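Local coordinates for probable transcriptional regulatory protein aq_1575 (PDB 1LFP) that probably binds DNA and regulates transcription as a member of the TACO1 family, at residues A8-K13 with G167-I172; G22-K27 with K57-P62; A101-R106 with L228-Q233; Y139-A144 with P193-Q198. One frame throughout, in Å; residues are numbered along the deposited sequence.

Contact 1 (A8-K13 with G167-I172); sequences AQIKHK and GEEVHI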
loop_
_atom_site.group_PDB
_atom_site.type_symbol
_atom_site.label_atom_id
_atom_site.label_comp_id
_atom_site.label_asym_id
_atom_site.label_seq_id
_atom_site.Cartn_x
_atom_site.Cartn_y
_atom_site.Cartn_z
ATOM N N ALA A 8 -9.334 1.303 -4.366
ATOM C CA ALA A 8 -8.849 2.616 -3.994
ATOM C C ALA A 8 -9.925 2.970 -2.977
ATOM O O ALA A 8 -10.264 4.136 -2.767
ATOM C CB ALA A 8 -8.912 3.549 -5.187
ATOM N N GLN A 9 -10.461 1.921 -2.356
ATOM C CA GLN A 9 -11.538 2.037 -1.384
ATOM C C GLN A 9 -11.143 2.221 0.065
ATOM O O GLN A 9 -10.848 1.259 0.774
ATOM C CB GLN A 9 -12.454 0.821 -1.469
ATOM C CG GLN A 9 -13.605 0.871 -0.480
ATOM C CD GLN A 9 -14.439 -0.391 -0.489
ATOM O OE1 GLN A 9 -15.493 -0.452 0.140
ATOM N NE2 GLN A 9 -13.968 -1.410 -1.200
ATOM N N ILE A 10 -11.121 3.469 0.505
ATOM C CA ILE A 10 -10.859 3.844 1.877
ATOM C C ILE A 10 -12.205 4.355 2.334
ATOM O O ILE A 10 -12.319 5.056 3.345
ATOM C CB ILE A 10 -9.754 4.894 1.985
ATOM C CG1 ILE A 10 -10.119 6.110 1.124
ATOM C CG2 ILE A 10 -8.402 4.327 1.585
ATOM C CD1 ILE A 10 -9.068 7.199 1.144
ATOM N N LYS A 11 -13.258 4.011 1.564
ATOM C CA LYS A 11 -14.646 4.388 1.912
ATOM C C LYS A 11 -15.006 5.867 1.696
ATOM O O LYS A 11 -16.151 6.215 1.438
ATOM C CB LYS A 11 -14.905 4.068 3.370
ATOM C CG LYS A 11 -15.087 2.599 3.677
ATOM C CD LYS A 11 -14.895 2.345 5.169
ATOM C CE LYS A 11 -13.579 2.906 5.659
ATOM N NZ LYS A 11 -12.426 2.434 4.842
ATOM N N HIS A 12 -14.024 6.734 1.826
ATOM C CA HIS A 12 -14.244 8.161 1.669
ATOM C C HIS A 12 -13.254 8.950 2.511
ATOM O O HIS A 12 -13.524 9.290 3.664
ATOM C CB HIS A 12 -15.670 8.656 1.901
ATOM C CG HIS A 12 -16.360 7.988 3.084
ATOM N ND1 HIS A 12 -15.775 7.858 4.324
ATOM C CD2 HIS A 12 -17.589 7.428 3.184
ATOM C CE1 HIS A 12 -16.615 7.246 5.141
ATOM N NE2 HIS A 12 -17.721 6.974 4.475
ATOM N N LYS A 13 -12.102 9.234 1.913
ATOM C CA LYS A 13 -11.076 9.973 2.687
ATOM C C LYS A 13 -10.750 9.249 3.993
ATOM O O LYS A 13 -11.316 9.551 5.045
ATOM C CB LYS A 13 -11.523 11.398 2.960
ATOM C CG LYS A 13 -10.430 12.278 3.536
ATOM C CD LYS A 13 -10.956 13.627 3.981
ATOM C CE LYS A 13 -11.965 13.474 5.103
ATOM N NZ LYS A 13 -12.301 14.776 5.739
ATOM N N GLY A 167 -10.305 9.216 -9.120
ATOM C CA GLY A 167 -11.002 8.530 -8.049
ATOM C C GLY A 167 -12.076 9.421 -7.449
ATOM O O GLY A 167 -12.054 10.640 -7.614
ATOM N N GLU A 168 -13.029 8.812 -6.754
ATOM C CA GLU A 168 -14.115 9.567 -6.140
ATOM C C GLU A 168 -13.607 10.247 -4.888
ATOM O O GLU A 168 -14.111 11.284 -4.473
ATOM C CB GLU A 168 -15.267 8.626 -5.771
ATOM C CG GLU A 168 -16.276 8.380 -6.879
ATOM C CD GLU A 168 -17.090 9.620 -7.217
ATOM O OE1 GLU A 168 -18.052 9.498 -8.004
ATOM O OE2 GLU A 168 -16.771 10.715 -6.700
ATOM N N GLU A 169 -12.592 9.637 -4.297
ATOM C CA GLU A 169 -11.994 10.120 -3.068
ATOM C C GLU A 169 -10.516 10.399 -3.276
ATOM O O GLU A 169 -9.948 11.322 -2.697
ATOM C CB GLU A 169 -12.173 9.053 -2.001
ATOM C CG GLU A 169 -12.005 7.653 -2.563
ATOM C CD GLU A 169 -12.703 6.613 -1.719
ATOM O OE1 GLU A 169 -12.676 5.413 -2.086
ATOM O OE2 GLU A 169 -13.283 7.003 -0.684
ATOM N N VAL A 170 -9.886 9.575 -4.097
ATOM C CA VAL A 170 -8.481 9.764 -4.355
ATOM C C VAL A 170 -8.118 9.476 -5.799
ATOM O O VAL A 170 -8.729 8.643 -6.485
ATOM C CB VAL A 170 -7.619 8.898 -3.401
ATOM C CG1 VAL A 170 -7.835 7.408 -3.679
ATOM C CG2 VAL A 170 -6.169 9.264 -3.552
ATOM N N HIS A 171 -7.127 10.210 -6.271
ATOM C CA HIS A 171 -6.650 10.034 -7.624
ATOM C C HIS A 171 -5.372 9.255 -7.440
ATOM O O HIS A 171 -4.677 9.433 -6.455
ATOM C CB HIS A 171 -6.408 11.397 -8.266
ATOM C CG HIS A 171 -7.651 12.232 -8.389
ATOM N ND1 HIS A 171 -8.830 11.739 -8.911
ATOM C CD2 HIS A 171 -7.878 13.540 -8.118
ATOM C CE1 HIS A 171 -9.724 12.711 -8.962
ATOM N NE2 HIS A 171 -9.172 13.816 -8.488
ATOM N N ILE A 172 -5.089 8.353 -8.367
ATOM C CA ILE A 172 -3.907 7.534 -8.283
ATOM C C ILE A 172 -2.974 7.777 -9.446
ATOM O O ILE A 172 -3.387 7.772 -10.602
ATOM C CB ILE A 172 -4.287 6.058 -8.284
ATOM C CG1 ILE A 172 -5.046 5.730 -6.999
ATOM C CG2 ILE A 172 -3.051 5.207 -8.484
ATOM C CD1 ILE A 172 -5.720 4.360 -7.029
#

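Contact 2 (G22-K27 with K57-P62); sequences GKLFSK and KKANMP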
loop_
_atom_site.group_PDB
_atom_site.type_symbol
_atom_site.label_atom_id
_atom_site.label_comp_id
_atom_site.label_asym_id
_atom_site.label_seq_id
_atom_site.Cartn_x
_atom_site.Cartn_y
_atom_site.Cartn_z
ATOM N N GLY A 22 -4.835 3.484 15.763
ATOM C CA GLY A 22 -3.781 2.631 16.312
ATOM C C GLY A 22 -3.249 1.735 15.211
ATOM O O GLY A 22 -2.037 1.570 15.036
ATOM N N LYS A 23 -4.158 1.147 14.459
ATOM C CA LYS A 23 -3.772 0.271 13.360
ATOM C C LYS A 23 -2.976 0.999 12.296
ATOM O O LYS A 23 -1.928 0.504 11.805
ATOM C CB LYS A 23 -5.023 -0.361 12.742
ATOM C CG LYS A 23 -5.411 -1.686 13.381
ATOM C CD LYS A 23 -6.919 -1.826 13.535
ATOM C CE LYS A 23 -7.380 -1.024 14.733
ATOM N NZ LYS A 23 -8.857 -0.835 14.851
ATOM N N LEU A 24 -3.445 2.183 11.925
ATOM C CA LEU A 24 -2.751 2.981 10.922
ATOM C C LEU A 24 -1.343 3.376 11.428
ATOM O O LEU A 24 -0.333 3.233 10.719
ATOM C CB LEU A 24 -3.549 4.237 10.629
ATOM C CG LEU A 24 -2.901 5.196 9.641
ATOM C CD1 LEU A 24 -3.042 4.630 8.259
ATOM C CD2 LEU A 24 -3.506 6.608 9.782
ATOM N N PHE A 25 -1.278 3.872 12.649
ATOM C CA PHE A 25 0.022 4.273 13.214
ATOM C C PHE A 25 0.976 3.113 13.341
ATOM O O PHE A 25 2.204 3.276 13.214
ATOM C CB PHE A 25 -0.170 4.921 14.577
ATOM C CG PHE A 25 -0.855 6.260 14.513
ATOM C CD1 PHE A 25 -1.205 6.935 15.680
ATOM C CD2 PHE A 25 -1.080 6.876 13.284
ATOM C CE1 PHE A 25 -1.768 8.237 15.609
ATOM C CE2 PHE A 25 -1.635 8.153 13.201
ATOM C CZ PHE A 25 -1.976 8.835 14.366
ATOM N N SER A 26 0.427 1.946 13.634
ATOM C CA SER A 26 1.270 0.774 13.768
ATOM C C SER A 26 1.978 0.547 12.433
ATOM O O SER A 26 3.178 0.282 12.396
ATOM C CB SER A 26 0.425 -0.424 14.189
ATOM O OG SER A 26 1.222 -1.597 14.205
ATOM N N LYS A 27 1.238 0.674 11.336
ATOM C CA LYS A 27 1.799 0.491 10.007
ATOM C C LYS A 27 2.741 1.638 9.656
ATOM O O LYS A 27 3.775 1.421 9.003
ATOM C CB LYS A 27 0.655 0.335 8.988
ATOM C CG LYS A 27 -0.135 -0.973 9.277
ATOM C CD LYS A 27 -1.285 -1.309 8.327
ATOM C CE LYS A 27 -1.825 -2.741 8.654
ATOM N NZ LYS A 27 -2.873 -3.170 7.703
ATOM N N LYS A 57 3.630 12.596 9.962
ATOM C CA LYS A 57 3.276 13.894 10.492
ATOM C C LYS A 57 1.908 14.290 9.978
ATOM O O LYS A 57 1.111 14.865 10.695
ATOM C CB LYS A 57 4.324 14.932 10.091
ATOM C CG LYS A 57 5.589 14.847 10.908
ATOM C CD LYS A 57 6.574 15.944 10.538
ATOM C CE LYS A 57 7.698 16.036 11.560
ATOM N NZ LYS A 57 8.415 14.748 11.728
ATOM N N LYS A 58 1.635 13.952 8.731
ATOM C CA LYS A 58 0.367 14.310 8.128
ATOM C C LYS A 58 -0.817 13.615 8.740
ATOM O O LYS A 58 -1.933 14.156 8.722
ATOM C CB LYS A 58 0.410 14.037 6.624
ATOM C CG LYS A 58 -0.281 15.115 5.818
ATOM C CD LYS A 58 0.351 16.486 6.093
ATOM C CE LYS A 58 1.843 16.524 5.724
ATOM N NZ LYS A 58 2.086 16.409 4.250
ATOM N N ALA A 59 -0.572 12.445 9.327
ATOM C CA ALA A 59 -1.617 11.647 9.948
ATOM C C ALA A 59 -1.786 11.956 11.430
ATOM O O ALA A 59 -2.531 11.278 12.137
ATOM C CB ALA A 59 -1.308 10.170 9.746
ATOM N N ASN A 60 -1.055 12.967 11.897
ATOM C CA ASN A 60 -1.124 13.401 13.263
ATOM C C ASN A 60 -0.526 12.400 14.237
ATOM O O ASN A 60 -0.977 12.297 15.364
ATOM C CB ASN A 60 -2.583 13.713 13.634
ATOM C CG ASN A 60 -3.080 15.016 13.011
ATOM O OD1 ASN A 60 -4.288 15.239 12.884
ATOM N ND2 ASN A 60 -2.142 15.894 12.642
HETATM N N MSE A 61 0.482 11.654 13.804
HETATM C CA MSE A 61 1.119 10.703 14.728
HETATM C C MSE A 61 2.084 11.554 15.557
HETATM O O MSE A 61 2.823 12.400 15.023
HETATM C CB MSE A 61 1.881 9.607 13.981
HETATM C CG MSE A 61 2.184 8.367 14.866
HETATM SE SE MSE A 61 2.853 6.924 13.964
HETATM C CE MSE A 61 4.415 7.612 14.009
ATOM N N PRO A 62 2.065 11.366 16.873
ATOM C CA PRO A 62 2.935 12.118 17.799
ATOM C C PRO A 62 4.372 12.078 17.311
ATOM O O PRO A 62 4.864 11.046 16.899
ATOM C CB PRO A 62 2.735 11.401 19.133
ATOM C CG PRO A 62 1.276 10.900 19.036
ATOM C CD PRO A 62 1.203 10.400 17.583
#

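Contact 3 (A101-R106 with L228-Q233); sequences ATTDNR and LDDVQQ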
loop_
_atom_site.group_PDB
_atom_site.type_symbol
_atom_site.label_atom_id
_atom_site.label_comp_id
_atom_site.label_asym_id
_atom_site.label_seq_id
_atom_site.Cartn_x
_atom_site.Cartn_y
_atom_site.Cartn_z
ATOM N N ALA A 101 4.264 -7.472 3.398
ATOM C CA ALA A 101 4.215 -7.471 4.847
ATOM C C ALA A 101 5.550 -7.029 5.446
ATOM O O ALA A 101 6.584 -7.073 4.784
ATOM C CB ALA A 101 3.843 -8.861 5.331
ATOM N N THR A 102 5.501 -6.516 6.678
ATOM C CA THR A 102 6.713 -6.092 7.392
ATOM C C THR A 102 6.488 -6.761 8.729
ATOM O O THR A 102 5.595 -6.353 9.481
ATOM C CB THR A 102 6.804 -4.551 7.557
ATOM O OG1 THR A 102 6.861 -3.919 6.269
ATOM C CG2 THR A 102 8.077 -4.184 8.337
ATOM N N THR A 103 7.293 -7.782 9.026
ATOM C CA THR A 103 7.104 -8.588 10.219
ATOM C C THR A 103 8.402 -8.913 10.933
ATOM O O THR A 103 9.482 -8.877 10.333
ATOM C CB THR A 103 6.338 -9.919 9.854
ATOM O OG1 THR A 103 6.139 -10.719 11.024
ATOM C CG2 THR A 103 7.113 -10.734 8.816
ATOM N N ASP A 104 8.293 -9.205 12.224
ATOM C CA ASP A 104 9.468 -9.550 13.021
ATOM C C ASP A 104 9.506 -11.053 13.264
ATOM O O ASP A 104 10.352 -11.546 14.007
ATOM C CB ASP A 104 9.437 -8.826 14.374
ATOM C CG ASP A 104 8.368 -9.376 15.311
ATOM O OD1 ASP A 104 8.487 -9.179 16.543
ATOM O OD2 ASP A 104 7.402 -10.003 14.823
ATOM N N ASN A 105 8.570 -11.774 12.646
ATOM C CA ASN A 105 8.489 -13.219 12.785
ATOM C C ASN A 105 7.794 -13.804 11.557
ATOM O O ASN A 105 6.596 -14.076 11.575
ATOM C CB ASN A 105 7.696 -13.582 14.041
ATOM C CG ASN A 105 7.894 -15.016 14.453
ATOM O OD1 ASN A 105 7.778 -15.943 13.645
ATOM N ND2 ASN A 105 8.202 -15.212 15.724
ATOM N N ARG A 106 8.554 -13.975 10.486
ATOM C CA ARG A 106 8.046 -14.528 9.239
ATOM C C ARG A 106 7.178 -15.781 9.341
ATOM O O ARG A 106 6.128 -15.866 8.704
ATOM C CB ARG A 106 9.221 -14.809 8.297
ATOM C CG ARG A 106 9.550 -13.666 7.361
ATOM C CD ARG A 106 10.913 -13.849 6.715
ATOM N NE ARG A 106 11.980 -13.314 7.553
ATOM C CZ ARG A 106 12.169 -12.018 7.793
ATOM N NH1 ARG A 106 11.366 -11.113 7.253
ATOM N NH2 ARG A 106 13.150 -11.628 8.598
ATOM N N LEU A 228 -4.421 -7.469 9.226
ATOM C CA LEU A 228 -3.249 -7.974 9.905
ATOM C C LEU A 228 -2.279 -6.818 10.062
ATOM O O LEU A 228 -2.004 -6.055 9.107
ATOM C CB LEU A 228 -2.589 -9.110 9.100
ATOM C CG LEU A 228 -3.480 -10.313 8.790
ATOM C CD1 LEU A 228 -2.690 -11.346 7.992
ATOM C CD2 LEU A 228 -4.011 -10.914 10.080
ATOM N N ASP A 229 -1.792 -6.669 11.287
ATOM C CA ASP A 229 -0.839 -5.636 11.637
ATOM C C ASP A 229 0.406 -5.800 10.786
ATOM O O ASP A 229 1.067 -4.840 10.443
ATOM C CB ASP A 229 -0.427 -5.769 13.107
ATOM C CG ASP A 229 -1.380 -5.068 14.051
ATOM O OD1 ASP A 229 -1.314 -5.363 15.263
ATOM O OD2 ASP A 229 -2.185 -4.227 13.587
ATOM N N ASP A 230 0.733 -7.039 10.464
ATOM C CA ASP A 230 1.943 -7.291 9.664
ATOM C C ASP A 230 1.762 -6.879 8.205
ATOM O O ASP A 230 2.733 -6.765 7.466
ATOM C CB ASP A 230 2.317 -8.784 9.689
ATOM C CG ASP A 230 2.760 -9.280 11.070
ATOM O OD1 ASP A 230 3.282 -8.485 11.874
ATOM O OD2 ASP A 230 2.614 -10.497 11.339
ATOM N N VAL A 231 0.525 -6.671 7.758
ATOM C CA VAL A 231 0.342 -6.330 6.353
ATOM C C VAL A 231 0.359 -4.826 6.058
ATOM O O VAL A 231 -0.341 -4.067 6.717
ATOM C CB VAL A 231 -1.014 -6.934 5.793
ATOM C CG1 VAL A 231 -1.167 -6.581 4.338
ATOM C CG2 VAL A 231 -1.033 -8.473 5.988
ATOM N N GLN A 232 1.164 -4.413 5.077
ATOM C CA GLN A 232 1.275 -3.004 4.662
ATOM C C GLN A 232 0.426 -2.751 3.421
ATOM O O GLN A 232 -0.256 -1.722 3.307
ATOM C CB GLN A 232 2.718 -2.615 4.288
ATOM C CG GLN A 232 3.741 -2.560 5.425
ATOM C CD GLN A 232 3.701 -1.274 6.247
ATOM O OE1 GLN A 232 3.725 -0.147 5.721
ATOM N NE2 GLN A 232 3.652 -1.447 7.542
ATOM N N GLN A 233 0.508 -3.671 2.472
ATOM C CA GLN A 233 -0.227 -3.508 1.239
ATOM C C GLN A 233 -0.767 -4.791 0.691
ATOM O O GLN A 233 -0.132 -5.817 0.762
ATOM C CB GLN A 233 0.655 -2.940 0.142
ATOM C CG GLN A 233 1.195 -1.512 0.352
ATOM C CD GLN A 233 1.960 -1.050 -0.877
ATOM O OE1 GLN A 233 3.149 -0.701 -0.814
ATOM N NE2 GLN A 233 1.283 -1.065 -2.013
HETATM O O HOH W 1 3.666 -4.272 8.711
HETATM O O HOH W 2 5.182 -8.506 13.479
#

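Contact 4 (Y139-A144 with P193-Q198); sequences YIEVPA and PIEKAQ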
loop_
_atom_site.group_PDB
_atom_site.type_symbol
_atom_site.label_atom_id
_atom_site.label_comp_id
_atom_site.label_asym_id
_atom_site.label_seq_id
_atom_site.Cartn_x
_atom_site.Cartn_y
_atom_site.Cartn_z
ATOM N N TYR A 139 3.750 4.577 -6.635
ATOM C CA TYR A 139 2.337 4.829 -6.482
ATOM C C TYR A 139 2.144 6.091 -5.656
ATOM O O TYR A 139 2.678 6.202 -4.563
ATOM C CB TYR A 139 1.748 3.611 -5.762
ATOM C CG TYR A 139 0.312 3.696 -5.393
ATOM C CD1 TYR A 139 -0.078 4.086 -4.114
ATOM C CD2 TYR A 139 -0.671 3.289 -6.300
ATOM C CE1 TYR A 139 -1.421 4.051 -3.737
ATOM C CE2 TYR A 139 -2.009 3.256 -5.942
ATOM C CZ TYR A 139 -2.382 3.639 -4.662
ATOM O OH TYR A 139 -3.721 3.634 -4.315
ATOM N N ILE A 140 1.369 7.027 -6.196
ATOM C CA ILE A 140 1.101 8.300 -5.541
ATOM C C ILE A 140 -0.381 8.529 -5.415
ATOM O O ILE A 140 -1.116 8.342 -6.391
ATOM C CB ILE A 140 1.725 9.460 -6.360
ATOM C CG1 ILE A 140 3.258 9.329 -6.305
ATOM C CG2 ILE A 140 1.231 10.826 -5.800
ATOM C CD1 ILE A 140 4.035 10.206 -7.337
ATOM N N GLU A 141 -0.827 8.932 -4.225
ATOM C CA GLU A 141 -2.240 9.202 -3.994
ATOM C C GLU A 141 -2.401 10.693 -3.772
ATOM O O GLU A 141 -1.589 11.295 -3.093
ATOM C CB GLU A 141 -2.763 8.447 -2.758
ATOM C CG GLU A 141 -3.449 7.127 -3.114
ATOM C CD GLU A 141 -3.818 6.275 -1.907
ATOM O OE1 GLU A 141 -4.232 6.846 -0.862
ATOM O OE2 GLU A 141 -3.702 5.025 -2.019
ATOM N N VAL A 142 -3.439 11.266 -4.368
ATOM C CA VAL A 142 -3.724 12.703 -4.227
ATOM C C VAL A 142 -5.206 12.851 -3.946
ATOM O O VAL A 142 -6.059 12.284 -4.634
ATOM C CB VAL A 142 -3.328 13.492 -5.517
ATOM C CG1 VAL A 142 -3.798 12.773 -6.714
ATOM C CG2 VAL A 142 -3.910 14.909 -5.505
ATOM N N PRO A 143 -5.538 13.617 -2.914
ATOM C CA PRO A 143 -6.930 13.849 -2.518
ATOM C C PRO A 143 -7.832 14.495 -3.579
ATOM O O PRO A 143 -7.581 15.600 -4.055
ATOM C CB PRO A 143 -6.789 14.682 -1.235
ATOM C CG PRO A 143 -5.410 15.276 -1.301
ATOM C CD PRO A 143 -4.595 14.176 -1.937
ATOM N N ALA A 144 -8.904 13.804 -3.951
ATOM C CA ALA A 144 -9.800 14.328 -4.966
ATOM C C ALA A 144 -10.383 15.664 -4.513
ATOM O O ALA A 144 -10.339 16.663 -5.248
ATOM C CB ALA A 144 -10.920 13.323 -5.252
ATOM N N PRO A 193 -1.230 18.309 -3.709
ATOM C CA PRO A 193 -1.027 17.698 -2.391
ATOM C C PRO A 193 -0.824 16.180 -2.528
ATOM O O PRO A 193 -1.501 15.531 -3.326
ATOM C CB PRO A 193 -2.311 18.035 -1.655
ATOM C CG PRO A 193 -3.325 18.040 -2.739
ATOM C CD PRO A 193 -2.626 18.732 -3.890
ATOM N N ILE A 194 0.082 15.610 -1.734
ATOM C CA ILE A 194 0.340 14.179 -1.823
ATOM C C ILE A 194 -0.158 13.500 -0.559
ATOM O O ILE A 194 0.257 13.879 0.531
ATOM C CB ILE A 194 1.833 13.891 -1.928
ATOM C CG1 ILE A 194 2.430 14.629 -3.120
ATOM C CG2 ILE A 194 2.058 12.369 -1.980
ATOM C CD1 ILE A 194 1.728 14.363 -4.439
ATOM N N GLU A 195 -1.024 12.501 -0.710
ATOM C CA GLU A 195 -1.535 11.786 0.449
ATOM C C GLU A 195 -0.625 10.608 0.755
ATOM O O GLU A 195 -0.339 10.329 1.915
ATOM C CB GLU A 195 -2.958 11.305 0.208
ATOM C CG GLU A 195 -3.568 10.604 1.397
ATOM C CD GLU A 195 -5.053 10.357 1.226
ATOM O OE1 GLU A 195 -5.820 11.348 1.198
ATOM O OE2 GLU A 195 -5.452 9.177 1.113
ATOM N N LYS A 196 -0.168 9.922 -0.289
ATOM C CA LYS A 196 0.738 8.783 -0.127
ATOM C C LYS A 196 1.632 8.662 -1.336
ATOM O O LYS A 196 1.190 8.958 -2.443
ATOM C CB LYS A 196 -0.025 7.459 0.002
ATOM C CG LYS A 196 -0.916 7.325 1.227
ATOM C CD LYS A 196 -1.407 5.874 1.362
ATOM C CE LYS A 196 -2.243 5.675 2.619
ATOM N NZ LYS A 196 -2.596 4.243 2.840
ATOM N N ALA A 197 2.861 8.202 -1.099
ATOM C CA ALA A 197 3.877 7.965 -2.126
ATOM C C ALA A 197 4.655 6.717 -1.704
ATOM O O ALA A 197 5.406 6.732 -0.729
ATOM C CB ALA A 197 4.827 9.170 -2.242
ATOM N N GLN A 198 4.510 5.630 -2.444
ATOM C CA GLN A 198 5.206 4.415 -2.047
ATOM C C GLN A 198 5.397 3.506 -3.251
ATOM O O GLN A 198 4.783 3.690 -4.290
ATOM C CB GLN A 198 4.360 3.664 -0.993
ATOM C CG GLN A 198 2.930 3.372 -1.483
ATOM C CD GLN A 198 2.022 2.723 -0.414
ATOM O OE1 GLN A 198 2.320 2.746 0.778
ATOM N NE2 GLN A 198 0.905 2.157 -0.858
HETATM O O HOH W 3 -3.210 3.658 0.359
#

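Contact 1 (A8-K13 with G167-I172)
Glu169 pushes its carboxylate into the curl of residues 8-13, where both oxygens come up against backbone. OE1 of Glu169 lies 2.8 Å from Ala8 O, a meeting of two acceptors, while OE2 sits near the backbone N of His12 at an angle too poor for a hydrogen bond. The close approach of Glu169 OE2 to His12 is doubtful in its detail. The reach of the acid follows from its torsions: CG stands between the backbone N and the carbonyl carbon (chi1 38°), and the chain then runs extended. Ile10 slides past it the opposite way, with its CG1 3.8 Å from Glu169 OE2. Two amides of the loop, Lys11 N and Lys13 N, are buried here without a partner.

Beside the acid the contact turns apolar. Ala8 CB touches Ile172 CD1 at 3.8 Å and approaches Val170 CG1 at 4.3 Å, so the methyl faces two side chains of the same strand. His171, between them, points away from the loop; its ND1 accepts from Gly167 N (2.9 Å), and its ring packs on helix 149-159. This alternation is that of a beta strand: Val170 and Ile172, which also touch Glu141 and Tyr139 of strand 134-143, present one face of an antiparallel sheet, and the irregular N-terminal arm lies over it.

Contact 2 (G22-K27 with K57-P62)
Phe25 and Met61, the latter modelled as selenomethionine, slide past each other in opposite directions, so that the Met61 side chain lies along one face of the ring. The methylene does the central touching: Met61 CG stands 3.7 Å from the centroid of the Phe25 ring and 12° off its normal, a CH-pi contact. Further along, Met61 SE lies obliquely, 4.3 Å from the same centroid of Phe25, and completes a Met-aromatic pair. A chi1 of -162° sends Met61 CG away from the backbone N and over the ring.

The ring's edge is met by a carbonyl: Ala59 O lies near the ring plane, 3.4 Å from Phe25 CZ. Separately, the methyl Ala59 CB makes apolar contacts with Phe25 CE2 at 4.0 Å and Leu24 CD2 at 4.2 Å. These partners are presented by the end of helix 47-58, closed by a Schellman motif with Asn60 at positive phi as C-prime residue. Pro62, N-cap of the next helix, adds its CD near Phe25 CE1, and Met61 continues onto Ile66 of that helix.

No hydrogen bond crosses between the segments; helix 21-39 is joined to the helix-helix corner by dispersion and by the weak attraction of a ring's positive edge for a carbonyl oxygen.

Contact 3 (A101-R106 with L228-Q233)
Backbone pairing joins Ala101 and Val231, an antiparallel non-hydrogen-bonded pair whose CA atoms lie 4.3 Å apart. Next to it Thr102 N donates to Asp230 O (2.9 Å). The strand starts straight out of a type I turn, closed by Val231 N on Leu228 O, and is soon interrupted by a classic beta bulge at Gln232 and Gln233, opposite Leu100.

Among side chains, Asp230 crosses Thr103, with OD2 3.5 Å from Thr103 OG1. Asp230 OD2 is held more firmly by Arg108, in a salt bridge, and by the hydroxyl of Thr109, which also hydrogen-bonds to Thr103 OG1. Thr103 OG1 in turn accepts from Asn105 N (3.1 Å), forming an ST turn. Gln232 CG lies 3.5 Å from Thr102 OG1, and the bend at chi2 (-81°) turns the amide end, whose NE2 donates to Lys27 O.

One water accepts from Gln232 NE2 at 3.1 Å and lies 2.9 Å from Thr102 O, linking the segments; another donates to Asp230 OD1 and to Asp104 OD2. Replacing Asp230 with leucine would probably leave Arg108 without one of its carboxylate mates and Thr109 without this carboxylate partner. A buried carboxylate is thus paid for by a neighbouring cation, hydroxyls and water, which would be expected to keep it ionised.

Contact 4 (Y139-A144 with P193-Q198)
Glu141 N donates to Lys196 O at 2.7 Å, while Glu141 O takes two amides in return: Glu195 N at 2.7 Å and, weakly, Lys196 N. Two residues facing one make this a classic beta bulge. The ladder then runs regularly to Tyr139 and Gln198, a hydrogen-bonded pair with Gln198 N on Tyr139 O at 2.9 Å.

On the face bearing Tyr139, Glu141, Lys196 and Gln198 runs a polar row. A chi1 of 175° swings the Tyr139 ring away from its own backbone N, and the hydroxyl reaches Glu141 OE2 (2.7 Å) on the anti side of the carboxylate. Water donates to the same oxygen and accepts from Lys196 NZ, bridging acid and amine. Glu141 OE1 instead approaches Glu195 OE2 at 3.3 Å, two like charges whose carboxylate planes stand 77° apart. Putting an alanine at Glu141 would probably leave the Tyr139 hydroxyl without its acceptor and the water without its link across the strands.

On the reverse side Ile140 CG2 meets Ile194 CD1 (3.8 Å), and Ile140 and Ala197 pack against helix 180-188. Beyond the bulge, Pro143 at the strand end packs on Pro193 of the loop before strand 196-203, CG to CG at 3.7 Å, beside the buried, partnerless Pro193 O. With a second acid so near, Glu141 is likely to depend on tyrosine, water and the lysine's charge to ease its own.

In the fold
Contacts 1 and 4 share one antiparallel sheet: their centres are 10 Å apart, and between neighbouring strands His171 N probably donates to Val142 O (2.8 Å) and Ala144 N to Glu169 O (3.0 Å). Contact 2 belongs to the N-terminal helices and contact 3 to the other, mixed sheet. These two, with centres 16 Å apart, are joined through Lys27, whose side chain packs on the backbone of Val231 and so ties the N-terminal helices to the mixed sheet. Contact 4 is nested in the chain loop that contact 3 closes, although their centres are 22 Å apart; contacts 1 and 3 lie on opposite sides of the chain's centre. Contact 2 falls within the chain loop that contact 1 closes.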